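Local structure of cyclohexadienyl dehydratase (5JOS) at residues V90-E95 against H206-Y211; G110-V115 against L195-V200; P132-A137 against A175-T180; V138-T143 against I157-N162. The protein probably catalyses the dehydration and decarboxylation of prephenate to phenylpyruvate and of arogenate to phenylalanine, on a periplasmic-binding-protein scaffold. All blocks are in the same frame, centred on the assembly; numbering follows the deposited sequence.

Contact 1: residues V90-E95 against H206-Y211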
loop_
_atom_site.group_PDB
_atom_site.type_symbol
_atom_site.label_atom_id
_atom_site.label_comp_id
_atom_site.label_asym_id
_atom_site.label_seq_id
_atom_site.Cartn_x
_atom_site.Cartn_y
_atom_site.Cartn_z
ATOM N N VAL A 90 -5.772 1.848 -3.346
ATOM C CA VAL A 90 -6.259 1.023 -4.448
ATOM C C VAL A 90 -5.144 0.150 -4.938
ATOM O O VAL A 90 -4.145 0.622 -5.447
ATOM C CB VAL A 90 -6.785 1.869 -5.614
ATOM C CG1 VAL A 90 -7.352 1.027 -6.701
ATOM C CG2 VAL A 90 -7.935 2.781 -5.118
ATOM N N THR A 91 -5.382 -1.141 -4.899
ATOM C CA THR A 91 -4.421 -2.067 -5.491
ATOM C C THR A 91 -4.578 -2.072 -7.027
ATOM O O THR A 91 -5.695 -2.072 -7.532
ATOM C CB THR A 91 -4.706 -3.501 -5.018
ATOM O OG1 THR A 91 -4.588 -3.553 -3.585
ATOM C CG2 THR A 91 -3.750 -4.450 -5.591
ATOM N N VAL A 92 -3.459 -2.110 -7.715
ATOM C CA VAL A 92 -3.401 -2.185 -9.158
ATOM C C VAL A 92 -3.742 -3.591 -9.588
ATOM O O VAL A 92 -2.995 -4.480 -9.322
ATOM C CB VAL A 92 -2.011 -1.875 -9.666
ATOM C CG1 VAL A 92 -1.987 -1.909 -11.195
ATOM C CG2 VAL A 92 -1.565 -0.512 -9.230
ATOM N N THR A 93 -4.906 -3.793 -10.148
ATOM C CA THR A 93 -5.324 -5.101 -10.636
ATOM C C THR A 93 -5.572 -5.022 -12.151
ATOM O O THR A 93 -5.909 -3.933 -12.677
ATOM C CB THR A 93 -6.631 -5.547 -9.954
ATOM O OG1 THR A 93 -7.687 -4.655 -10.294
ATOM C CG2 THR A 93 -6.543 -5.554 -8.391
ATOM N N PRO A 94 -5.432 -6.134 -12.858
ATOM C CA PRO A 94 -5.735 -6.150 -14.271
ATOM C C PRO A 94 -7.158 -5.656 -14.531
ATOM O O PRO A 94 -7.383 -4.872 -15.427
ATOM C CB PRO A 94 -5.616 -7.655 -14.641
ATOM C CG PRO A 94 -4.715 -8.240 -13.576
ATOM C CD PRO A 94 -5.011 -7.464 -12.342
ATOM N N GLU A 95 -8.141 -6.135 -13.789
ATOM C CA GLU A 95 -9.492 -5.639 -14.016
ATOM C C GLU A 95 -9.566 -4.114 -13.927
ATOM O O GLU A 95 -10.317 -3.472 -14.691
ATOM C CB GLU A 95 -10.538 -6.311 -13.096
ATOM C CG GLU A 95 -11.754 -5.446 -12.664
ATOM C CD GLU A 95 -12.513 -6.016 -11.409
ATOM O OE1 GLU A 95 -12.393 -5.419 -10.246
ATOM O OE2 GLU A 95 -13.218 -7.078 -11.614
ATOM N N HIS A 206 4.202 -8.862 -4.361
ATOM C CA HIS A 206 3.567 -9.351 -5.584
ATOM C C HIS A 206 2.524 -8.406 -6.091
ATOM O O HIS A 206 1.926 -8.652 -7.093
ATOM C CB HIS A 206 2.945 -10.763 -5.423
ATOM C CG HIS A 206 1.937 -10.907 -4.329
ATOM N ND1 HIS A 206 0.822 -10.105 -4.192
ATOM C CD2 HIS A 206 1.850 -11.826 -3.342
ATOM C CE1 HIS A 206 0.144 -10.473 -3.127
ATOM N NE2 HIS A 206 0.735 -11.535 -2.618
ATOM N N SER A 207 2.219 -7.372 -5.335
ATOM C CA SER A 207 1.283 -6.406 -5.736
ATOM C C SER A 207 1.733 -4.963 -5.449
ATOM O O SER A 207 2.729 -4.703 -4.813
ATOM C CB SER A 207 -0.063 -6.629 -5.074
ATOM O OG SER A 207 -0.496 -7.951 -5.243
ATOM N N GLU A 208 0.927 -4.028 -5.899
ATOM C CA GLU A 208 1.202 -2.628 -5.631
ATOM C C GLU A 208 -0.041 -1.780 -5.541
ATOM O O GLU A 208 -1.155 -2.170 -5.982
ATOM C CB GLU A 208 2.182 -2.111 -6.713
ATOM C CG GLU A 208 1.631 -2.105 -8.082
ATOM C CD GLU A 208 2.668 -1.828 -9.217
ATOM O OE1 GLU A 208 3.797 -2.314 -9.179
ATOM O OE2 GLU A 208 2.341 -1.052 -10.131
ATOM N N LYS A 209 0.127 -0.628 -4.927
ATOM C CA LYS A 209 -0.932 0.325 -4.792
ATOM C C LYS A 209 -0.573 1.510 -5.659
ATOM O O LYS A 209 0.591 1.936 -5.709
ATOM C CB LYS A 209 -1.013 0.920 -3.361
ATOM C CG LYS A 209 -1.136 -0.015 -2.149
ATOM C CD LYS A 209 -2.420 -0.688 -2.185
ATOM C CE LYS A 209 -2.730 -1.366 -0.852
ATOM N NZ LYS A 209 -4.078 -1.978 -1.117
ATOM N N GLY A 210 -1.597 2.132 -6.216
ATOM C CA GLY A 210 -1.381 3.258 -7.115
ATOM C C GLY A 210 -2.588 4.153 -7.014
ATOM O O GLY A 210 -3.648 3.788 -6.423
ATOM N N TYR A 211 -2.438 5.364 -7.541
ATOM C CA TYR A 211 -3.582 6.295 -7.670
ATOM C C TYR A 211 -4.248 6.117 -9.047
ATOM O O TYR A 211 -3.614 6.074 -10.051
ATOM C CB TYR A 211 -3.181 7.734 -7.357
ATOM C CG TYR A 211 -2.526 7.816 -5.984
ATOM C CD1 TYR A 211 -3.171 7.397 -4.882
ATOM C CD2 TYR A 211 -1.248 8.273 -5.837
ATOM C CE1 TYR A 211 -2.562 7.449 -3.635
ATOM C CE2 TYR A 211 -0.648 8.373 -4.591
ATOM C CZ TYR A 211 -1.293 7.903 -3.509
ATOM O OH TYR A 211 -0.673 7.892 -2.276
HETATM O O HOH W 1 -4.832 4.591 -3.997
HETATM O O HOH W 2 -0.786 -5.016 -7.884
#

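Contact 2: residues G110-V115 against L195-V200. With NA (sodium ion), chain B.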
loop_
_atom_site.group_PDB
_atom_site.type_symbol
_atom_site.label_atom_id
_atom_site.label_comp_id
_atom_site.label_asym_id
_atom_site.label_seq_id
_atom_site.Cartn_x
_atom_site.Cartn_y
_atom_site.Cartn_z
ATOM N N GLY A 110 2.845 -7.883 -0.427
ATOM C CA GLY A 110 2.394 -9.222 -0.738
ATOM C C GLY A 110 2.536 -10.081 0.471
ATOM O O GLY A 110 1.642 -10.113 1.278
ATOM N N LYS A 111 3.667 -10.764 0.577
ATOM C CA LYS A 111 4.098 -11.398 1.785
ATOM C C LYS A 111 5.162 -10.554 2.463
ATOM O O LYS A 111 5.987 -9.977 1.800
ATOM C CB LYS A 111 4.686 -12.759 1.459
ATOM C CG LYS A 111 3.762 -13.719 0.685
ATOM C CD LYS A 111 2.467 -13.989 1.396
ATOM C CE LYS A 111 1.575 -15.026 0.708
ATOM N NZ LYS A 111 0.256 -14.988 1.495
ATOM N N THR A 112 5.133 -10.565 3.793
ATOM C CA THR A 112 6.045 -9.787 4.599
ATOM C C THR A 112 6.443 -10.714 5.791
ATOM O O THR A 112 5.569 -11.289 6.478
ATOM C CB THR A 112 5.353 -8.518 5.146
ATOM O OG1 THR A 112 5.041 -7.634 4.057
ATOM C CG2 THR A 112 6.256 -7.697 6.069
ATOM N N PRO A 113 7.741 -10.913 5.999
ATOM C CA PRO A 113 8.099 -11.575 7.259
ATOM C C PRO A 113 7.797 -10.759 8.511
ATOM O O PRO A 113 8.051 -9.520 8.632
ATOM C CB PRO A 113 9.594 -11.747 7.149
ATOM C CG PRO A 113 10.043 -10.606 6.294
ATOM C CD PRO A 113 8.906 -10.229 5.400
ATOM N N LEU A 114 7.383 -11.489 9.487
ATOM C CA LEU A 114 7.209 -10.934 10.820
ATOM C C LEU A 114 8.140 -11.614 11.787
ATOM O O LEU A 114 8.181 -12.853 11.851
ATOM C CB LEU A 114 5.795 -11.247 11.192
ATOM C CG LEU A 114 5.329 -10.895 12.609
ATOM C CD1 LEU A 114 5.118 -9.429 12.649
ATOM C CD2 LEU A 114 4.021 -11.647 12.894
ATOM N N VAL A 115 8.915 -10.831 12.518
ATOM C CA VAL A 115 10.063 -11.361 13.262
ATOM C C VAL A 115 10.094 -10.697 14.616
ATOM O O VAL A 115 9.329 -9.741 14.858
ATOM C CB VAL A 115 11.349 -11.094 12.539
ATOM C CG1 VAL A 115 11.307 -11.739 11.141
ATOM C CG2 VAL A 115 11.670 -9.584 12.462
ATOM N N LEU A 195 7.487 -7.546 18.471
ATOM C CA LEU A 195 7.521 -8.023 17.030
ATOM C C LEU A 195 7.742 -6.844 16.086
ATOM O O LEU A 195 7.400 -5.682 16.402
ATOM C CB LEU A 195 6.237 -8.701 16.630
ATOM C CG LEU A 195 5.771 -9.946 17.385
ATOM C CD1 LEU A 195 4.429 -10.437 16.913
ATOM C CD2 LEU A 195 6.694 -11.078 17.153
ATOM N N ALA A 196 8.378 -7.141 14.974
ATOM C CA ALA A 196 8.616 -6.198 13.914
ATOM C C ALA A 196 8.304 -6.810 12.559
ATOM O O ALA A 196 8.418 -8.014 12.337
ATOM C CB ALA A 196 10.064 -5.755 13.944
ATOM N N ALA A 197 7.765 -6.007 11.670
ATOM C CA ALA A 197 7.479 -6.474 10.281
ATOM C C ALA A 197 8.583 -5.939 9.438
ATOM O O ALA A 197 8.886 -4.782 9.549
ATOM C CB ALA A 197 6.170 -5.890 9.745
ATOM N N VAL A 198 9.175 -6.715 8.566
ATOM C CA VAL A 198 10.261 -6.187 7.714
ATOM C C VAL A 198 9.839 -6.186 6.249
ATOM O O VAL A 198 9.548 -7.223 5.729
ATOM C CB VAL A 198 11.516 -7.060 7.871
ATOM C CG1 VAL A 198 12.684 -6.426 7.126
ATOM C CG2 VAL A 198 11.860 -7.197 9.345
ATOM N N LEU A 199 9.744 -5.041 5.581
ATOM C CA LEU A 199 9.288 -5.029 4.173
ATOM C C LEU A 199 10.485 -5.459 3.296
ATOM O O LEU A 199 11.560 -5.005 3.483
ATOM C CB LEU A 199 8.725 -3.706 3.675
ATOM C CG LEU A 199 7.448 -3.092 4.294
ATOM C CD1 LEU A 199 7.203 -1.771 3.560
ATOM C CD2 LEU A 199 6.269 -4.100 4.214
ATOM N N VAL A 200 10.261 -6.445 2.467
ATOM C CA VAL A 200 11.275 -6.994 1.605
ATOM C C VAL A 200 10.655 -6.908 0.201
ATOM O O VAL A 200 9.426 -7.062 0.062
ATOM C CB VAL A 200 11.482 -8.485 1.958
ATOM C CG1 VAL A 200 12.608 -9.076 1.110
ATOM C CG2 VAL A 200 11.799 -8.671 3.429
HETATM NA NA NA B . 5.951 -3.907 17.485
HETATM O O HOH W 3 7.247 -7.261 2.459
HETATM O O HOH W 4 6.443 -2.239 15.932
HETATM O O HOH W 5 8.039 -3.322 18.524
#

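Contact 3: residues P132-A137 against A175-T180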
loop_
_atom_site.group_PDB
_atom_site.type_symbol
_atom_site.label_atom_id
_atom_site.label_comp_id
_atom_site.label_asym_id
_atom_site.label_seq_id
_atom_site.Cartn_x
_atom_site.Cartn_y
_atom_site.Cartn_z
ATOM N N PRO A 132 19.408 -22.578 7.318
ATOM C CA PRO A 132 18.928 -23.817 7.973
ATOM C C PRO A 132 18.632 -23.666 9.474
ATOM O O PRO A 132 17.897 -24.438 10.066
ATOM C CB PRO A 132 20.059 -24.831 7.721
ATOM C CG PRO A 132 21.251 -24.023 7.299
ATOM C CD PRO A 132 20.819 -22.655 6.863
ATOM N N ASP A 133 19.207 -22.672 10.093
ATOM C CA ASP A 133 18.912 -22.438 11.513
ATOM C C ASP A 133 17.606 -21.582 11.693
ATOM O O ASP A 133 17.162 -21.292 12.820
ATOM C CB ASP A 133 20.128 -21.744 12.088
ATOM C CG ASP A 133 20.835 -20.940 11.019
ATOM O OD1 ASP A 133 21.784 -21.443 10.373
ATOM O OD2 ASP A 133 20.337 -19.853 10.733
ATOM N N VAL A 134 16.955 -21.187 10.611
ATOM C CA VAL A 134 15.837 -20.212 10.755
ATOM C C VAL A 134 14.545 -21.010 10.855
ATOM O O VAL A 134 14.279 -21.828 9.982
ATOM C CB VAL A 134 15.805 -19.204 9.585
ATOM C CG1 VAL A 134 14.608 -18.252 9.756
ATOM C CG2 VAL A 134 17.137 -18.436 9.518
ATOM N N ARG A 135 13.773 -20.804 11.936
ATOM C CA ARG A 135 12.505 -21.486 12.103
ATOM C C ARG A 135 11.357 -20.651 11.527
ATOM O O ARG A 135 10.985 -19.575 12.061
ATOM C CB ARG A 135 12.255 -21.864 13.577
ATOM C CG ARG A 135 13.221 -22.942 14.088
ATOM C CD ARG A 135 13.246 -22.990 15.616
ATOM N NE ARG A 135 13.454 -21.610 16.097
ATOM C CZ ARG A 135 13.272 -21.171 17.348
ATOM N NH1 ARG A 135 12.894 -21.994 18.299
ATOM N NH2 ARG A 135 13.468 -19.895 17.657
ATOM N N VAL A 136 10.814 -21.157 10.426
ATOM C CA VAL A 136 9.779 -20.519 9.686
ATOM C C VAL A 136 8.454 -21.110 9.981
ATOM O O VAL A 136 8.314 -22.320 10.020
ATOM C CB VAL A 136 10.025 -20.666 8.182
ATOM C CG1 VAL A 136 8.860 -20.144 7.361
ATOM C CG2 VAL A 136 11.250 -19.861 7.803
ATOM N N ALA A 137 7.507 -20.221 10.236
ATOM C CA ALA A 137 6.167 -20.622 10.661
ATOM C C ALA A 137 5.149 -20.246 9.656
ATOM O O ALA A 137 5.138 -19.111 9.215
ATOM C CB ALA A 137 5.801 -19.994 11.983
ATOM N N ALA A 175 9.524 -19.724 17.256
ATOM C CA ALA A 175 9.794 -19.713 15.822
ATOM C C ALA A 175 10.491 -18.405 15.608
ATOM O O ALA A 175 10.453 -17.509 16.479
ATOM C CB ALA A 175 8.514 -19.723 15.041
ATOM N N ASP A 176 11.052 -18.242 14.449
ATOM C CA ASP A 176 11.855 -17.038 14.150
ATOM C C ASP A 176 11.246 -16.065 13.136
ATOM O O ASP A 176 11.511 -14.849 13.189
ATOM C CB ASP A 176 13.168 -17.487 13.512
ATOM C CG ASP A 176 14.036 -18.279 14.494
ATOM O OD1 ASP A 176 14.098 -17.819 15.633
ATOM O OD2 ASP A 176 14.536 -19.363 14.186
ATOM N N VAL A 177 10.516 -16.612 12.169
ATOM C CA VAL A 177 9.935 -15.801 11.081
ATOM C C VAL A 177 8.586 -16.371 10.693
ATOM O O VAL A 177 8.502 -17.537 10.300
ATOM C CB VAL A 177 10.797 -15.897 9.826
ATOM C CG1 VAL A 177 10.155 -15.093 8.675
ATOM C CG2 VAL A 177 12.263 -15.452 10.056
ATOM N N MET A 178 7.526 -15.544 10.760
ATOM C CA MET A 178 6.211 -15.937 10.287
ATOM C C MET A 178 6.026 -15.301 8.928
ATOM O O MET A 178 6.316 -14.130 8.793
ATOM C CB MET A 178 5.120 -15.450 11.256
ATOM C CG MET A 178 3.730 -15.730 10.711
ATOM S SD MET A 178 2.594 -14.985 11.888
ATOM C CE MET A 178 1.069 -15.274 10.997
ATOM N N ILE A 179 5.630 -16.096 7.921
ATOM C CA ILE A 179 5.275 -15.604 6.606
ATOM C C ILE A 179 3.813 -15.409 6.541
ATOM O O ILE A 179 3.074 -16.349 6.807
ATOM C CB ILE A 179 5.635 -16.583 5.464
ATOM C CG1 ILE A 179 7.097 -16.891 5.536
ATOM C CG2 ILE A 179 5.270 -16.044 4.119
ATOM C CD1 ILE A 179 8.037 -15.713 5.339
ATOM N N THR A 180 3.403 -14.167 6.200
ATOM C CA THR A 180 1.999 -13.841 6.133
ATOM C C THR A 180 1.795 -12.670 5.178
ATOM O O THR A 180 2.760 -12.009 4.824
ATOM C CB THR A 180 1.496 -13.539 7.551
ATOM O OG1 THR A 180 0.093 -13.371 7.551
ATOM C CG2 THR A 180 2.112 -12.338 8.074
#

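Contact 4: residues V138-T143 against I157-N162. With BEZ (benzoic acid), chain C.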
loop_
_atom_site.group_PDB
_atom_site.type_symbol
_atom_site.label_atom_id
_atom_site.label_comp_id
_atom_site.label_asym_id
_atom_site.label_seq_id
_atom_site.Cartn_x
_atom_site.Cartn_y
_atom_site.Cartn_z
ATOM N N VAL A 138 4.295 -21.206 9.264
ATOM C CA VAL A 138 3.220 -20.867 8.373
ATOM C C VAL A 138 1.976 -21.657 8.732
ATOM O O VAL A 138 2.061 -22.735 9.367
ATOM C CB VAL A 138 3.554 -21.189 6.922
ATOM C CG1 VAL A 138 4.772 -20.430 6.450
ATOM C CG2 VAL A 138 3.775 -22.676 6.772
ATOM N N ASN A 139 0.820 -21.162 8.275
ATOM C CA ASN A 139 -0.407 -21.948 8.320
ATOM C C ASN A 139 -0.459 -22.877 7.128
ATOM O O ASN A 139 0.191 -22.635 6.133
ATOM C CB ASN A 139 -1.643 -21.034 8.348
ATOM C CG ASN A 139 -1.701 -20.112 7.135
ATOM O OD1 ASN A 139 -0.737 -19.414 6.812
ATOM N ND2 ASN A 139 -2.761 -20.177 6.426
ATOM N N PRO A 140 -1.278 -23.936 7.198
ATOM C CA PRO A 140 -1.333 -24.862 6.125
ATOM C C PRO A 140 -2.166 -24.397 4.968
ATOM O O PRO A 140 -3.202 -23.766 5.138
ATOM C CB PRO A 140 -2.069 -26.100 6.711
ATOM C CG PRO A 140 -2.523 -25.696 8.061
ATOM C CD PRO A 140 -2.259 -24.241 8.251
ATOM N N GLY A 141 -1.719 -24.776 3.800
ATOM C CA GLY A 141 -2.636 -25.027 2.707
ATOM C C GLY A 141 -2.766 -23.879 1.750
ATOM O O GLY A 141 -3.445 -24.031 0.804
ATOM N N GLY A 142 -2.165 -22.725 1.995
ATOM C CA GLY A 142 -2.377 -21.571 1.051
ATOM C C GLY A 142 -1.041 -20.965 0.612
ATOM O O GLY A 142 0.016 -21.621 0.590
ATOM N N THR A 143 -1.082 -19.673 0.318
ATOM C CA THR A 143 0.054 -18.968 -0.220
ATOM C C THR A 143 1.223 -18.798 0.767
ATOM O O THR A 143 2.380 -18.705 0.322
ATOM C CB THR A 143 -0.436 -17.604 -0.838
ATOM O OG1 THR A 143 -1.245 -16.892 0.103
ATOM C CG2 THR A 143 -1.308 -17.880 -1.947
ATOM N N ILE A 157 10.818 -25.284 8.221
ATOM C CA ILE A 157 9.490 -24.815 8.066
ATOM C C ILE A 157 8.608 -25.692 8.952
ATOM O O ILE A 157 8.617 -26.875 8.762
ATOM C CB ILE A 157 9.044 -25.068 6.634
ATOM C CG1 ILE A 157 9.839 -24.159 5.699
ATOM C CG2 ILE A 157 7.537 -24.814 6.491
ATOM C CD1 ILE A 157 9.496 -24.282 4.229
ATOM N N THR A 158 7.820 -25.102 9.822
ATOM C CA THR A 158 6.767 -25.834 10.537
ATOM C C THR A 158 5.370 -25.317 10.120
ATOM O O THR A 158 5.162 -24.107 10.059
ATOM C CB THR A 158 6.897 -25.599 12.027
ATOM O OG1 THR A 158 8.172 -26.055 12.490
ATOM C CG2 THR A 158 5.840 -26.351 12.785
ATOM N N VAL A 159 4.444 -26.246 9.858
ATOM C CA VAL A 159 3.076 -25.955 9.530
ATOM C C VAL A 159 2.230 -26.015 10.796
ATOM O O VAL A 159 2.251 -26.998 11.529
ATOM C CB VAL A 159 2.526 -26.990 8.544
ATOM C CG1 VAL A 159 1.090 -26.671 8.105
ATOM C CG2 VAL A 159 3.368 -26.959 7.300
ATOM N N TYR A 160 1.493 -24.950 11.052
ATOM C CA TYR A 160 0.623 -24.852 12.204
ATOM C C TYR A 160 -0.824 -25.144 11.773
ATOM O O TYR A 160 -1.110 -26.214 11.144
ATOM C CB TYR A 160 0.805 -23.493 12.893
ATOM C CG TYR A 160 2.186 -23.360 13.516
ATOM C CD1 TYR A 160 3.289 -23.170 12.713
ATOM C CD2 TYR A 160 2.394 -23.398 14.884
ATOM C CE1 TYR A 160 4.565 -23.094 13.247
ATOM C CE2 TYR A 160 3.694 -23.254 15.447
ATOM C CZ TYR A 160 4.752 -23.100 14.605
ATOM O OH TYR A 160 6.059 -22.974 15.058
ATOM N N GLU A 161 -1.763 -24.320 12.227
ATOM C CA GLU A 161 -3.164 -24.382 11.741
ATOM C C GLU A 161 -3.623 -22.912 11.664
ATOM O O GLU A 161 -3.011 -22.055 12.352
ATOM C CB GLU A 161 -4.067 -25.183 12.629
ATOM C CG GLU A 161 -3.852 -26.704 12.678
ATOM C CD GLU A 161 -4.111 -27.438 11.382
ATOM O OE1 GLU A 161 -4.851 -26.918 10.494
ATOM O OE2 GLU A 161 -3.568 -28.580 11.273
ATOM N N ASN A 162 -4.660 -22.660 10.874
ATOM C CA ASN A 162 -5.048 -21.287 10.556
ATOM C C ASN A 162 -5.443 -20.587 11.872
ATOM O O ASN A 162 -5.048 -19.505 12.047
ATOM C CB ASN A 162 -6.220 -21.193 9.599
ATOM C CG ASN A 162 -5.894 -21.679 8.184
ATOM O OD1 ASN A 162 -4.735 -21.837 7.776
ATOM N ND2 ASN A 162 -6.916 -21.897 7.439
HETATM C C BEZ C . -8.968 -23.603 10.859
HETATM O O1 BEZ C . -8.693 -23.760 9.635
HETATM O O2 BEZ C . -8.165 -23.228 11.788
HETATM C C1 BEZ C . -10.393 -23.941 11.186
HETATM C C2 BEZ C . -10.959 -23.595 12.401
HETATM C C3 BEZ C . -12.262 -23.954 12.672
HETATM C C4 BEZ C . -13.003 -24.675 11.759
HETATM C C5 BEZ C . -12.430 -25.078 10.582
HETATM C C6 BEZ C . -11.140 -24.679 10.287
#

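Contact 1: residues V90-E95 against H206-Y211
Ser207 opens the contact from the strand side, its CB lying 4.3 Å from Thr91 CG2. Its OG and His206 ND1 are hydrogen-bonded at the edge of the imidazole ring, and both residues face Phe109 in a classic beta bulge. At Glu208 the backbone and the side chain both reach Val92: the carbonyl O accepts Val92 N at 2.9 Å, while CG rests on Val92 CG2 at 3.8 Å. CG of Glu208 is brought there by a chi1 of 65°, which sets it between the backbone N and the carbonyl carbon. A water joins Glu208 N to Val92 O. Lys209 forms a single backbone bridge with Thr91, and its chain bends at chi2 (-67°) to bring NZ to Thr91 OG1 at 3.0 Å. The same ammonium is also held by Gly89 O and Tyr33 OH. A methionine in its place would probably leave Thr91 OG1 and Gly89 O without their common donor and free the threonine hydroxyl to turn. Gly210 N then donates to Val90 O at 3.1 Å, and a second water spans Gly210 O and Val90 N. The loop is thus tied to strand 205-213 by two direct backbone bonds, two waters and one ammonium, while the side chains of Val90 and Val92 add apolar contacts to Phe102.

Contact 2: residues G110-V115 against L195-V200
One water joins Thr112 to Val200 across the contact, gripped by three groups: it accepts from Thr112 OG1 at 2.7 Å and from Val200 N, and donates to Lys111 O. Thr112 OG1 is also hydrogen-bonded to Thr182 OG1, at the start of helix 182-190. The two strands belong to the five-stranded mixed sheet of one lobe of a type II periplasmic binding protein, where 195-197 is an outermost strand and 111-116 runs opposite to its other neighbour, 177-181.

From the water onward the bonds are direct. Val198 N donates to Pro113 O at 3.0 Å. Having no N-H, Pro113 presents its ring to segment 195-200 instead: CD packs on Val200 CG2 at 3.8 Å. Leu114 and Ala197 follow as the non-hydrogen-bonded pair, with Leu114 CD1 swung over to Ala196 O at 3.6 Å. Val115 and Ala196 form an antiparallel hydrogen-bonded pair: Ala196 N donates to Val115 O at 2.8 Å, and Val115 N returns a bond to Ala196 O. Val115 CG2, which stands between its backbone N and carbonyl carbon, meets Val198 CG2 at 3.9 Å. Leu195 CA brings a C-H to within 3.3 Å of Val115 O. At the far end of the contact Leu195 O points out to a sodium ion, which it binds at 2.5 Å together with Ala189 O, His192 O and two waters.

Contact 3: residues P132-A137 against A175-T180
Asp176 and Arg135 meet through both side chains and backbones. OD2 of Asp176 accepts twice, from Arg135 N at 2.8 Å and from Arg135 NE at 3.1 Å, while OD1 takes NH2 of the same guanidinium at 3.0 Å. The grip is side-on, one nitrogen to each oxygen. Both carboxylate oxygens lie in the guanidinium plane, yet the nitrogens stand above the carboxylate plane, the two groups being turned 51° from each other; the backbone N comes instead to the anti side of OD2. A bend at chi3 (-50°) turns NE and NH2 toward the carboxylate. In return, Arg135 O receives two successive amides, Asp176 N at 2.7 Å and Val177 N.

From here the segments run on as neighbouring parallel strands of the mixed sheet in one lobe of the periplasmic-binding-protein fold, Val136 paired with Val177 and Ala137 with Met178. Ala137 N donates to Val177 O, whereas the next bond, Ile179 N to Ala137 O, is weak. Apolar groups fill in on the two sides of the sheet: Val134 CG1 touches Val177 CG2 at 3.7 Å, and Ala137 CB meets Ala175 CB at 4.1 Å.

A second shell steadies the ion pair. Arg116 makes a salt bridge to Asp176 OD1 and also bonds Ala175 O, and Gly173 O takes Arg135 NH2, so the buried carboxylate is shared by two arginines, which would probably favour its charged form. Strand 135-138 lies between 156-159 and 177-181, with helix 166-171 packed on Ala137 and Met178 and helix 143-151 on Ile179.

Contact 4: residues V138-T143 against I157-N162
Pro140 and Val159 press together more closely than usual for carbons, CB of the proline standing 3.5 Å from CG1 of the valine. CG1 reaches the ring because chi1 of Val159 (-177°) sets it anti to the backbone N. The same proline lies against the following turn, with CG 3.4 Å from Tyr160 O. Deeper in, Val138 is held by its backbone: its N donates to Thr158 O at 3.1 Å and its O accepts Tyr160 N at 2.8 Å. That oxygen also lies in the plane of the Tyr160 ring, at its edge, next to CD1. Val138 CG2 reaches Ile157 CG2 and Val159 CG2 more loosely, each at 4.3 Å.

Val138 and Val159 form the parallel pair at the ends of two strands, 135-138 and 156-159, joined by helix 143-151 in a beta-alpha-beta crossover. The loop leaving the first strand leads into that helix, with Gly142 at its N-cap position and Gly141 N bonded to Glu145.

Toward solvent the contact thins to side chains. Asn139 ND2 donates to Asn162 OD1 at 2.9 Å, the bond lying in the amide plane of Asn139 but arriving above that of Asn162; the two amides are 59° apart. Asn139 OD1 is taken by Asn144 ND2. An alanine at Asn139 is likely to leave Asn162 OD1 and Asn144 ND2 without this partner and allow the Asn162 amide to swing. On the outer side Glu161 OE1 lies beside Pro140 CG, and Asn162 ND2 is 3.4 Å from O1 of a bound benzoic acid.

Contacts 2, 3 and 4 lie in one five-stranded sheet, in the order 156-159, 135-138, 177-181, 111-116, 195-197. Contact 4 joins the first two strands, contact 3 the second and third, and contact 2 the last two; centres of successive contacts are about 11 Å apart. Leu114 N with Met178 O links contacts 2 and 3, and Val136 O with Thr158 N contacts 3 and 4. Contact 1 bridges a loop to strand 205-213 of the three-stranded sheet; its centre is about 20 Å from that of contact 2, though the two touch where His206 packs on Gly110. Along the chain, its segments enclose the other three contacts, consistent with a lobe inserted between two interdomain connections.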